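Local coordinates for sigma-C capsid protein (Avian reovirus, PDB 2VRS) that attaches avian reovirus to host cells as a trimeric capsid fibre and induces apoptosis, at residues S126-S136 with R184-D195; A80-A89 with I99-H108. One frame throughout, in Å; residues are numbered along the deposited sequence.

Contact 1 (S126-S136 with R184-D195)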
loop_
_atom_site.group_PDB
_atom_site.type_symbol
_atom_site.label_atom_id
_atom_site.label_comp_id
_atom_site.label_asym_id
_atom_site.label_seq_id
_atom_site.Cartn_x
_atom_site.Cartn_y
_atom_site.Cartn_z
ATOM N N SER C 126 7.438 -31.236 27.185
ATOM C CA SER C 126 8.686 -31.233 26.448
ATOM C C SER C 126 9.324 -29.851 26.464
ATOM O O SER C 126 8.827 -28.951 27.151
ATOM C CB SER C 126 8.440 -31.738 25.022
ATOM O OG SER C 126 9.640 -31.698 24.271
ATOM N N ASN C 127 10.438 -29.686 25.751
ATOM C CA ASN C 127 11.142 -28.395 25.718
ATOM C C ASN C 127 10.607 -27.429 24.636
ATOM O O ASN C 127 11.039 -26.279 24.543
ATOM C CB ASN C 127 12.650 -28.596 25.581
ATOM C CG ASN C 127 13.036 -29.269 24.276
ATOM O OD1 ASN C 127 12.236 -29.960 23.661
ATOM N ND2 ASN C 127 14.283 -29.083 23.863
ATOM N N VAL C 128 9.689 -27.928 23.822
ATOM C CA VAL C 128 9.045 -27.159 22.736
ATOM C C VAL C 128 7.579 -27.586 22.715
ATOM O O VAL C 128 7.268 -28.752 22.978
ATOM C CB VAL C 128 9.699 -27.454 21.349
ATOM C CG1 VAL C 128 8.924 -26.773 20.235
ATOM C CG2 VAL C 128 11.141 -26.972 21.303
ATOM N N VAL C 129 6.673 -26.656 22.418
ATOM C CA VAL C 129 5.258 -26.965 22.313
ATOM C C VAL C 129 4.689 -26.259 21.077
ATOM O O VAL C 129 5.204 -25.198 20.672
ATOM C CB VAL C 129 4.493 -26.534 23.583
ATOM C CG1 VAL C 129 4.561 -25.002 23.790
ATOM C CG2 VAL C 129 3.043 -27.010 23.567
ATOM N N LEU C 130 3.651 -26.869 20.495
ATOM C CA LEU C 130 2.900 -26.280 19.404
ATOM C C LEU C 130 1.525 -25.865 19.917
ATOM O O LEU C 130 0.899 -26.576 20.709
ATOM C CB LEU C 130 2.774 -27.273 18.243
ATOM C CG LEU C 130 3.914 -27.299 17.226
ATOM C CD1 LEU C 130 5.320 -27.587 17.780
ATOM C CD2 LEU C 130 3.559 -28.274 16.088
ATOM N N LEU C 131 1.057 -24.716 19.459
ATOM C CA LEU C 131 -0.254 -24.164 19.906
ATOM C C LEU C 131 -0.993 -23.705 18.676
ATOM O O LEU C 131 -0.516 -22.864 17.924
ATOM C CB LEU C 131 -0.031 -22.983 20.842
ATOM C CG LEU C 131 -1.185 -22.595 21.756
ATOM C CD1 LEU C 131 -1.594 -23.825 22.634
ATOM C CD2 LEU C 131 -0.829 -21.382 22.678
ATOM N N THR C 132 -2.170 -24.277 18.493
ATOM C CA THR C 132 -2.956 -24.095 17.285
ATOM C C THR C 132 -4.122 -23.112 17.500
ATOM O O THR C 132 -4.822 -23.155 18.521
ATOM C CB THR C 132 -3.385 -25.493 16.720
ATOM O OG1 THR C 132 -2.212 -26.167 16.252
ATOM C CG2 THR C 132 -4.385 -25.311 15.541
ATOM N N PHE C 133 -4.329 -22.230 16.509
ATOM C CA PHE C 133 -5.355 -21.165 16.534
ATOM C C PHE C 133 -6.205 -21.343 15.268
ATOM O O PHE C 133 -5.890 -20.853 14.206
ATOM C CB PHE C 133 -4.682 -19.782 16.528
ATOM C CG PHE C 133 -4.002 -19.468 17.821
ATOM C CD1 PHE C 133 -4.718 -18.836 18.836
ATOM C CD2 PHE C 133 -2.677 -19.871 18.033
ATOM C CE1 PHE C 133 -4.100 -18.555 20.072
ATOM C CE2 PHE C 133 -2.030 -19.626 19.304
ATOM C CZ PHE C 133 -2.742 -18.957 20.300
ATOM N N ASP C 134 -7.298 -22.062 15.427
ATOM C CA ASP C 134 -8.250 -22.341 14.339
ATOM C C ASP C 134 -9.434 -21.425 14.539
ATOM O O ASP C 134 -9.949 -21.340 15.659
ATOM C CB ASP C 134 -8.692 -23.799 14.563
ATOM C CG ASP C 134 -9.697 -24.302 13.544
ATOM O OD1 ASP C 134 -10.401 -23.522 12.878
ATOM O OD2 ASP C 134 -9.793 -25.556 13.466
ATOM N N LEU C 135 -9.883 -20.749 13.478
ATOM C CA LEU C 135 -11.013 -19.763 13.627
ATOM C C LEU C 135 -12.267 -20.405 14.220
ATOM O O LEU C 135 -13.054 -19.719 14.882
ATOM C CB LEU C 135 -11.358 -19.097 12.299
ATOM C CG LEU C 135 -10.300 -18.225 11.605
ATOM C CD1 LEU C 135 -10.949 -17.693 10.287
ATOM C CD2 LEU C 135 -9.846 -17.085 12.550
ATOM N N SER C 136 -12.446 -21.718 13.997
ATOM C CA SER C 136 -13.589 -22.454 14.574
ATOM C C SER C 136 -13.626 -22.538 16.088
ATOM O O SER C 136 -14.701 -22.778 16.648
ATOM C CB SER C 136 -13.662 -23.868 13.994
ATOM O OG SER C 136 -14.052 -23.756 12.643
ATOM N N ARG C 184 -7.759 -20.881 7.567
ATOM C CA ARG C 184 -8.446 -20.687 8.855
ATOM C C ARG C 184 -7.610 -21.063 10.080
ATOM O O ARG C 184 -8.066 -20.882 11.203
ATOM C CB ARG C 184 -9.757 -21.492 8.918
ATOM C CG ARG C 184 -10.812 -21.011 7.919
ATOM C CD ARG C 184 -12.056 -21.926 7.975
ATOM N NE ARG C 184 -12.736 -21.948 9.277
ATOM C CZ ARG C 184 -13.685 -21.102 9.652
ATOM N NH1 ARG C 184 -14.076 -20.131 8.849
ATOM N NH2 ARG C 184 -14.252 -21.224 10.854
ATOM N N VAL C 185 -6.407 -21.597 9.878
ATOM C CA VAL C 185 -5.700 -22.229 11.002
ATOM C C VAL C 185 -4.217 -21.914 10.949
ATOM O O VAL C 185 -3.563 -22.195 9.949
ATOM C CB VAL C 185 -5.840 -23.804 10.990
ATOM C CG1 VAL C 185 -5.109 -24.433 12.187
ATOM C CG2 VAL C 185 -7.282 -24.226 10.943
ATOM N N PHE C 186 -3.670 -21.368 12.035
ATOM C CA PHE C 186 -2.243 -21.285 12.183
ATOM C C PHE C 186 -1.800 -21.949 13.471
ATOM O O PHE C 186 -2.585 -22.112 14.415
ATOM C CB PHE C 186 -1.672 -19.842 12.081
ATOM C CG PHE C 186 -2.016 -18.940 13.249
ATOM C CD1 PHE C 186 -3.208 -18.215 13.230
ATOM C CD2 PHE C 186 -1.092 -18.742 14.319
ATOM C CE1 PHE C 186 -3.520 -17.351 14.263
ATOM C CE2 PHE C 186 -1.377 -17.856 15.365
ATOM C CZ PHE C 186 -2.615 -17.172 15.348
ATOM N N THR C 187 -0.555 -22.374 13.464
ATOM C CA THR C 187 0.077 -23.004 14.624
ATOM C C THR C 187 1.395 -22.287 14.936
ATOM O O THR C 187 2.185 -21.991 14.040
ATOM C CB THR C 187 0.312 -24.508 14.351
ATOM O OG1 THR C 187 -0.967 -25.124 14.112
ATOM C CG2 THR C 187 1.011 -25.187 15.536
ATOM N N ILE C 188 1.593 -21.966 16.205
ATOM C CA ILE C 188 2.858 -21.419 16.654
ATOM C C ILE C 188 3.687 -22.477 17.394
ATOM O O ILE C 188 3.128 -23.357 18.057
ATOM C CB ILE C 188 2.643 -20.168 17.527
ATOM C CG1 ILE C 188 1.992 -20.521 18.857
ATOM C CG2 ILE C 188 1.830 -19.135 16.707
ATOM C CD1 ILE C 188 1.892 -19.324 19.822
ATOM N N THR C 189 5.007 -22.368 17.270
ATOM C CA THR C 189 5.954 -23.284 17.913
ATOM C C THR C 189 6.881 -22.452 18.809
ATOM O O THR C 189 7.457 -21.448 18.359
ATOM C CB THR C 189 6.797 -23.973 16.833
ATOM O OG1 THR C 189 5.932 -24.763 15.993
ATOM C CG2 THR C 189 7.872 -24.842 17.486
ATOM N N PHE C 190 7.028 -22.852 20.068
ATOM C CA PHE C 190 7.867 -22.093 20.988
ATOM C C PHE C 190 8.473 -22.922 22.119
ATOM O O PHE C 190 7.924 -23.972 22.488
ATOM C CB PHE C 190 7.104 -20.851 21.509
ATOM C CG PHE C 190 5.848 -21.161 22.298
ATOM C CD1 PHE C 190 4.604 -21.232 21.677
ATOM C CD2 PHE C 190 5.905 -21.318 23.702
ATOM C CE1 PHE C 190 3.445 -21.493 22.424
ATOM C CE2 PHE C 190 4.751 -21.600 24.436
ATOM C CZ PHE C 190 3.525 -21.666 23.806
ATOM N N PRO C 191 9.636 -22.474 22.643
ATOM C CA PRO C 191 10.268 -23.133 23.773
ATOM C C PRO C 191 9.385 -23.003 24.997
ATOM O O PRO C 191 8.720 -21.963 25.184
ATOM C CB PRO C 191 11.555 -22.301 24.001
ATOM C CG PRO C 191 11.767 -21.556 22.745
ATOM C CD PRO C 191 10.410 -21.282 22.203
ATOM N N THR C 192 9.393 -24.040 25.832
ATOM C CA THR C 192 8.618 -24.064 27.071
ATOM C C THR C 192 9.403 -23.634 28.322
ATOM O O THR C 192 8.808 -23.518 29.410
ATOM C CB THR C 192 8.102 -25.474 27.351
ATOM O OG1 THR C 192 9.236 -26.345 27.522
ATOM C CG2 THR C 192 7.179 -25.966 26.220
ATOM N N GLY C 193 10.708 -23.396 28.171
ATOM C CA GLY C 193 11.537 -22.890 29.273
ATOM C C GLY C 193 12.107 -23.978 30.178
ATOM O O GLY C 193 12.594 -23.676 31.269
ATOM N N GLY C 194 12.030 -25.232 29.737
ATOM C CA GLY C 194 12.585 -26.373 30.467
ATOM C C GLY C 194 12.285 -27.714 29.817
ATOM O O GLY C 194 11.994 -27.790 28.624
ATOM N N ASP C 195 12.365 -28.782 30.604
ATOM C CA ASP C 195 12.083 -30.134 30.129
ATOM C C ASP C 195 11.080 -30.813 31.044
ATOM O O ASP C 195 10.802 -30.322 32.148
ATOM C CB ASP C 195 13.378 -30.962 30.043
ATOM C CG ASP C 195 14.356 -30.421 29.006
ATOM O OD1 ASP C 195 14.182 -30.721 27.804
ATOM O OD2 ASP C 195 15.313 -29.711 29.392
HETATM O O HOH W 1 12.743 -24.795 26.420
HETATM O O HOH W 2 -6.517 -18.543 12.479
HETATM O O HOH W 3 -11.758 -24.154 10.677
#

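Contact 2 (A80-A89 with I99-H108)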
loop_
_atom_site.group_PDB
_atom_site.type_symbol
_atom_site.label_atom_id
_atom_site.label_comp_id
_atom_site.label_asym_id
_atom_site.label_seq_id
_atom_site.Cartn_x
_atom_site.Cartn_y
_atom_site.Cartn_z
ATOM N N ALA C 80 -10.854 1.342 10.780
ATOM C CA ALA C 80 -10.204 0.386 11.666
ATOM C C ALA C 80 -11.192 -0.155 12.700
ATOM O O ALA C 80 -12.234 0.474 13.007
ATOM C CB ALA C 80 -8.969 1.067 12.340
ATOM N N GLN C 81 -10.849 -1.305 13.259
ATOM C CA GLN C 81 -11.627 -1.916 14.321
ATOM C C GLN C 81 -10.706 -2.525 15.345
ATOM O O GLN C 81 -9.644 -3.043 15.011
ATOM C CB GLN C 81 -12.427 -3.124 13.783
ATOM C CG GLN C 81 -13.366 -2.896 12.673
ATOM C CD GLN C 81 -13.871 -4.233 12.149
ATOM O OE1 GLN C 81 -13.576 -4.613 11.015
ATOM N NE2 GLN C 81 -14.596 -4.964 12.991
ATOM N N LEU C 82 -11.171 -2.527 16.589
ATOM C CA LEU C 82 -10.513 -3.284 17.623
ATOM C C LEU C 82 -11.513 -4.369 18.040
ATOM O O LEU C 82 -12.468 -4.106 18.795
ATOM C CB LEU C 82 -10.120 -2.392 18.835
ATOM C CG LEU C 82 -9.258 -3.128 19.906
ATOM C CD1 LEU C 82 -7.829 -3.533 19.365
ATOM C CD2 LEU C 82 -9.078 -2.287 21.150
ATOM N N MET C 83 -11.284 -5.581 17.555
ATOM C CA MET C 83 -12.109 -6.744 17.897
ATOM C C MET C 83 -11.659 -7.386 19.195
ATOM O O MET C 83 -10.470 -7.514 19.460
ATOM C CB MET C 83 -12.022 -7.783 16.799
ATOM C CG MET C 83 -12.483 -7.322 15.470
ATOM S SD MET C 83 -12.209 -8.714 14.350
ATOM C CE MET C 83 -12.830 -8.036 12.858
ATOM N N GLN C 84 -12.618 -7.815 20.010
ATOM C CA GLN C 84 -12.301 -8.459 21.295
ATOM C C GLN C 84 -13.110 -9.764 21.329
ATOM O O GLN C 84 -14.342 -9.761 21.152
ATOM C CB GLN C 84 -12.705 -7.563 22.466
ATOM C CG GLN C 84 -11.999 -6.218 22.439
ATOM C CD GLN C 84 -12.520 -5.310 23.517
ATOM O OE1 GLN C 84 -12.994 -4.210 23.244
ATOM N NE2 GLN C 84 -12.463 -5.780 24.753
ATOM N N PHE C 85 -12.403 -10.880 21.447
ATOM C CA PHE C 85 -13.046 -12.190 21.561
ATOM C C PHE C 85 -12.204 -13.180 22.362
ATOM O O PHE C 85 -11.060 -12.894 22.737
ATOM C CB PHE C 85 -13.386 -12.716 20.163
ATOM C CG PHE C 85 -12.207 -12.724 19.202
ATOM C CD1 PHE C 85 -11.347 -13.822 19.156
ATOM C CD2 PHE C 85 -11.984 -11.650 18.334
ATOM C CE1 PHE C 85 -10.262 -13.835 18.250
ATOM C CE2 PHE C 85 -10.900 -11.655 17.417
ATOM C CZ PHE C 85 -10.043 -12.743 17.390
ATOM N N ARG C 86 -12.764 -14.358 22.613
ATOM C CA ARG C 86 -12.042 -15.431 23.274
ATOM C C ARG C 86 -11.684 -16.542 22.288
ATOM O O ARG C 86 -12.477 -16.887 21.401
ATOM C CB ARG C 86 -12.884 -15.960 24.453
ATOM C CG ARG C 86 -13.168 -14.865 25.502
ATOM C CD ARG C 86 -11.967 -14.664 26.403
ATOM N NE ARG C 86 -12.069 -15.422 27.654
ATOM C CZ ARG C 86 -11.732 -16.705 27.813
ATOM N NH1 ARG C 86 -11.271 -17.424 26.791
ATOM N NH2 ARG C 86 -11.864 -17.277 29.008
ATOM N N TRP C 87 -10.497 -17.103 22.453
ATOM C CA TRP C 87 -10.023 -18.118 21.487
ATOM C C TRP C 87 -9.441 -19.275 22.260
ATOM O O TRP C 87 -8.528 -19.081 23.084
ATOM C CB TRP C 87 -8.919 -17.508 20.603
ATOM C CG TRP C 87 -8.757 -18.135 19.278
ATOM C CD1 TRP C 87 -9.088 -19.414 18.919
ATOM C CD2 TRP C 87 -8.194 -17.514 18.111
ATOM N NE1 TRP C 87 -8.768 -19.634 17.582
ATOM C CE2 TRP C 87 -8.239 -18.471 17.066
ATOM C CE3 TRP C 87 -7.679 -16.220 17.840
ATOM C CZ2 TRP C 87 -7.786 -18.185 15.763
ATOM C CZ3 TRP C 87 -7.217 -15.936 16.530
ATOM C CH2 TRP C 87 -7.290 -16.905 15.512
ATOM N N MET C 88 -9.971 -20.481 22.040
ATOM C CA MET C 88 -9.383 -21.639 22.709
ATOM C C MET C 88 -8.265 -22.133 21.818
ATOM O O MET C 88 -8.498 -22.569 20.686
ATOM C CB MET C 88 -10.420 -22.745 22.970
ATOM C CG MET C 88 -9.868 -23.838 23.893
ATOM S SD MET C 88 -10.843 -25.357 23.743
ATOM C CE MET C 88 -10.643 -25.795 22.000
ATOM N N ALA C 89 -7.037 -22.009 22.296
ATOM C CA ALA C 89 -5.916 -22.475 21.531
ATOM C C ALA C 89 -5.631 -23.929 21.919
ATOM O O ALA C 89 -5.728 -24.302 23.090
ATOM C CB ALA C 89 -4.696 -21.640 21.861
ATOM N N ILE C 99 -5.946 -23.883 26.106
ATOM C CA ILE C 99 -5.846 -22.702 26.938
ATOM C C ILE C 99 -6.690 -21.636 26.318
ATOM O O ILE C 99 -6.669 -21.433 25.101
ATOM C CB ILE C 99 -4.366 -22.243 27.179
ATOM C CG1 ILE C 99 -4.305 -21.107 28.248
ATOM C CG2 ILE C 99 -3.694 -21.848 25.860
ATOM C CD1 ILE C 99 -2.912 -20.901 28.828
ATOM N N ASP C 100 -7.487 -20.996 27.167
ATOM C CA ASP C 100 -8.392 -19.942 26.758
ATOM C C ASP C 100 -7.681 -18.609 26.696
ATOM O O ASP C 100 -7.197 -18.085 27.718
ATOM C CB ASP C 100 -9.554 -19.854 27.746
ATOM C CG ASP C 100 -10.600 -20.940 27.511
ATOM O OD1 ASP C 100 -10.633 -21.571 26.413
ATOM O OD2 ASP C 100 -11.401 -21.164 28.441
ATOM N N MET C 101 -7.618 -18.064 25.489
ATOM C CA MET C 101 -6.975 -16.768 25.260
ATOM C C MET C 101 -7.981 -15.648 25.118
ATOM O O MET C 101 -8.956 -15.739 24.367
ATOM C CB MET C 101 -6.133 -16.804 23.959
ATOM C CG MET C 101 -5.084 -17.917 23.910
ATOM S SD MET C 101 -3.904 -17.942 25.294
ATOM C CE MET C 101 -2.938 -16.463 24.864
ATOM N N THR C 102 -7.729 -14.547 25.827
ATOM C CA THR C 102 -8.440 -13.314 25.556
ATOM C C THR C 102 -7.691 -12.550 24.460
ATOM O O THR C 102 -6.494 -12.248 24.586
ATOM C CB THR C 102 -8.509 -12.483 26.848
ATOM O OG1 THR C 102 -9.277 -13.247 27.799
ATOM C CG2 THR C 102 -9.139 -11.118 26.626
ATOM N N VAL C 103 -8.397 -12.280 23.372
ATOM C CA VAL C 103 -7.724 -11.747 22.158
ATOM C C VAL C 103 -8.254 -10.365 21.836
ATOM O O VAL C 103 -9.461 -10.146 21.802
ATOM C CB VAL C 103 -7.948 -12.639 20.901
ATOM C CG1 VAL C 103 -7.274 -11.988 19.669
ATOM C CG2 VAL C 103 -7.434 -14.086 21.129
ATOM N N ASN C 104 -7.338 -9.422 21.590
ATOM C CA ASN C 104 -7.679 -8.181 20.930
ATOM C C ASN C 104 -7.006 -8.172 19.558
ATOM O O ASN C 104 -5.809 -8.347 19.489
ATOM C CB ASN C 104 -7.131 -6.995 21.704
ATOM C CG ASN C 104 -7.974 -6.654 22.913
ATOM O OD1 ASN C 104 -8.928 -5.891 22.818
ATOM N ND2 ASN C 104 -7.612 -7.186 24.039
ATOM N N ALA C 105 -7.807 -7.996 18.518
ATOM C CA ALA C 105 -7.344 -7.959 17.146
ATOM C C ALA C 105 -7.549 -6.543 16.621
ATOM O O ALA C 105 -8.682 -6.048 16.501
ATOM C CB ALA C 105 -8.125 -9.050 16.283
ATOM N N HIS C 106 -6.439 -5.856 16.375
ATOM C CA HIS C 106 -6.509 -4.493 15.881
ATOM C C HIS C 106 -6.391 -4.520 14.378
ATOM O O HIS C 106 -5.319 -4.843 13.828
ATOM C CB HIS C 106 -5.386 -3.631 16.516
ATOM C CG HIS C 106 -5.406 -2.199 16.070
ATOM N ND1 HIS C 106 -4.294 -1.561 15.567
ATOM C CD2 HIS C 106 -6.409 -1.286 16.046
ATOM C CE1 HIS C 106 -4.610 -0.318 15.243
ATOM N NE2 HIS C 106 -5.881 -0.120 15.541
ATOM N N CYS C 107 -7.484 -4.178 13.707
ATOM C CA CYS C 107 -7.549 -4.328 12.241
ATOM C C CYS C 107 -7.431 -2.937 11.672
ATOM O O CYS C 107 -8.261 -2.078 11.938
ATOM C CB CYS C 107 -8.869 -4.976 11.824
ATOM S SG CYS C 107 -9.220 -6.468 12.735
ATOM N N HIS C 108 -6.388 -2.686 10.907
ATOM C CA HIS C 108 -6.199 -1.338 10.360
ATOM C C HIS C 108 -5.703 -1.526 8.921
ATOM O O HIS C 108 -4.619 -2.075 8.701
ATOM C CB HIS C 108 -5.235 -0.495 11.239
ATOM C CG HIS C 108 -3.906 -1.155 11.521
ATOM N ND1 HIS C 108 -2.718 -0.658 11.033
ATOM C CD2 HIS C 108 -3.584 -2.270 12.236
ATOM C CE1 HIS C 108 -1.720 -1.451 11.402
ATOM N NE2 HIS C 108 -2.219 -2.425 12.146
HETATM O O HOH W 4 -10.558 -7.614 25.654
#

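Contact 1 (S126-S136 with R184-D195)
Phe133 lays its CB over one face of the Phe186 ring, 3.7 Å from the ring centroid, in a CH-pi contact. The two rings run nearly parallel, planes 14° apart, but their centroids stand 5.0 Å from each other, so overlap is slight. A second CH-pi contact repeats the theme farther along: Val129 CG1, set between its backbone N and carbonyl carbon (chi1 63°), sits over the face of the Phe190 ring, 3.7 Å from its centroid. Between them Leu131 CB meets Ile188 CG1 at 3.8 Å. On the other face of the sheet, Thr132 OG1 and Thr187 OG1 share a 2.7 Å hydrogen bond, either being a possible donor.

Polar ends finish the pairing. Thr192 OG1 donates to a lone pair of Ser126 O at 2.7 Å. At the far end the Arg184 guanidinium has Leu135 CB over one face, while its NH2 reaches Ser136 OG in plane (3.1 Å); one water joins Arg184 NE, Ser136 OG and Asp134 OD1, the last also closing an Asx turn with Ser136 N.

The axes of strands 128-134 and 185-191, antiparallel at 159°, approach to 4.5 Å. Strand 81-92 flanks one side and strand 170-180 the other, while residues of strands 159-167 and 198-210 cover Ile188 and Phe190.

Contact 2 (A80-A89 with I99-H108)
Val103 CB lies over one face of the Phe85 ring, 4.1 Å from the centroid, a CH-pi contact. Phe85 CG stands between its backbone N and carbonyl carbon (chi1 53°), a setting that turns the ring toward the neighbouring strand, where Ala105 CB approaches Phe85 CE2 obliquely at 4.0 Å. Val103 CG1 touches Phe85 CZ at 3.7 Å, while the second methyl, CG2, meets the Trp87 indole at its edge, near the ring plane, 3.9 Å from Trp87 CE3. Trp87 NE1 itself is hydrogen-bonded to Asp134 O, and its ring meets Phe133 edge-to-face. The same buried face continues through Met83, whose extended chain brings CE to 3.9 Å from Cys107 SG, and through Ala89 beside Ile99.

The opposite face is more polar. Arg86 bends at chi2 and chi3, carrying its guanidinium past Thr102 to Asp100, whose CB lies at the edge of the group. The charged ends are less close: Arg86 NH2 to Asp100 OD2 is 4.0 Å, a long salt bridge, with the two planes turned 61° apart. Gln84 and Asn104 run side by side, their amide planes roughly aligned, and one water accepts from Gln84 NE2 at 2.8 Å and more weakly from Asn104 ND2. Nearer the trimer interface Leu82 CD1 packs on His106 CB at 3.8 Å, and Leu82 also touches Tyr177 of a second subunit. His108 NE2 is hydrogen-bonded to Asp113 OD2 of its own chain, and ND1 to Asp210 OD2 of the second subunit.

Five hydrogen-bonded pairs, from Gln81-Cys107 to Ala89-Ile99, each contribute two backbone bonds, Cys107 N to Gln81 O being nearly straight at 175°. This regular pairing of two consecutive strands is an antiparallel beta hairpin, here part of the barrel of the C-terminal domain.

In the fold
Both contacts belong to one antiparallel sheet, where strands 81-92 and 128-134 are neighbours, and their centres lie about 17 Å apart. Contact 2 joins strands close in sequence; contact 1 joins segments separated by 47 residues and so ties distant parts of the domain together. They meet directly where Ala89 CB packs on Leu131 and Phe133. Contact 2 is the more buried and reaches a second subunit; contact 1 is partly buried, touches no other chain of the assembly and has exposed residues at both ends. Both have CH-pi contacts on their buried face, contact 1 adding a slid phenylalanine pair; on the polar faces, contact 1 has a threonine hydroxyl pair and contact 2 a long salt bridge.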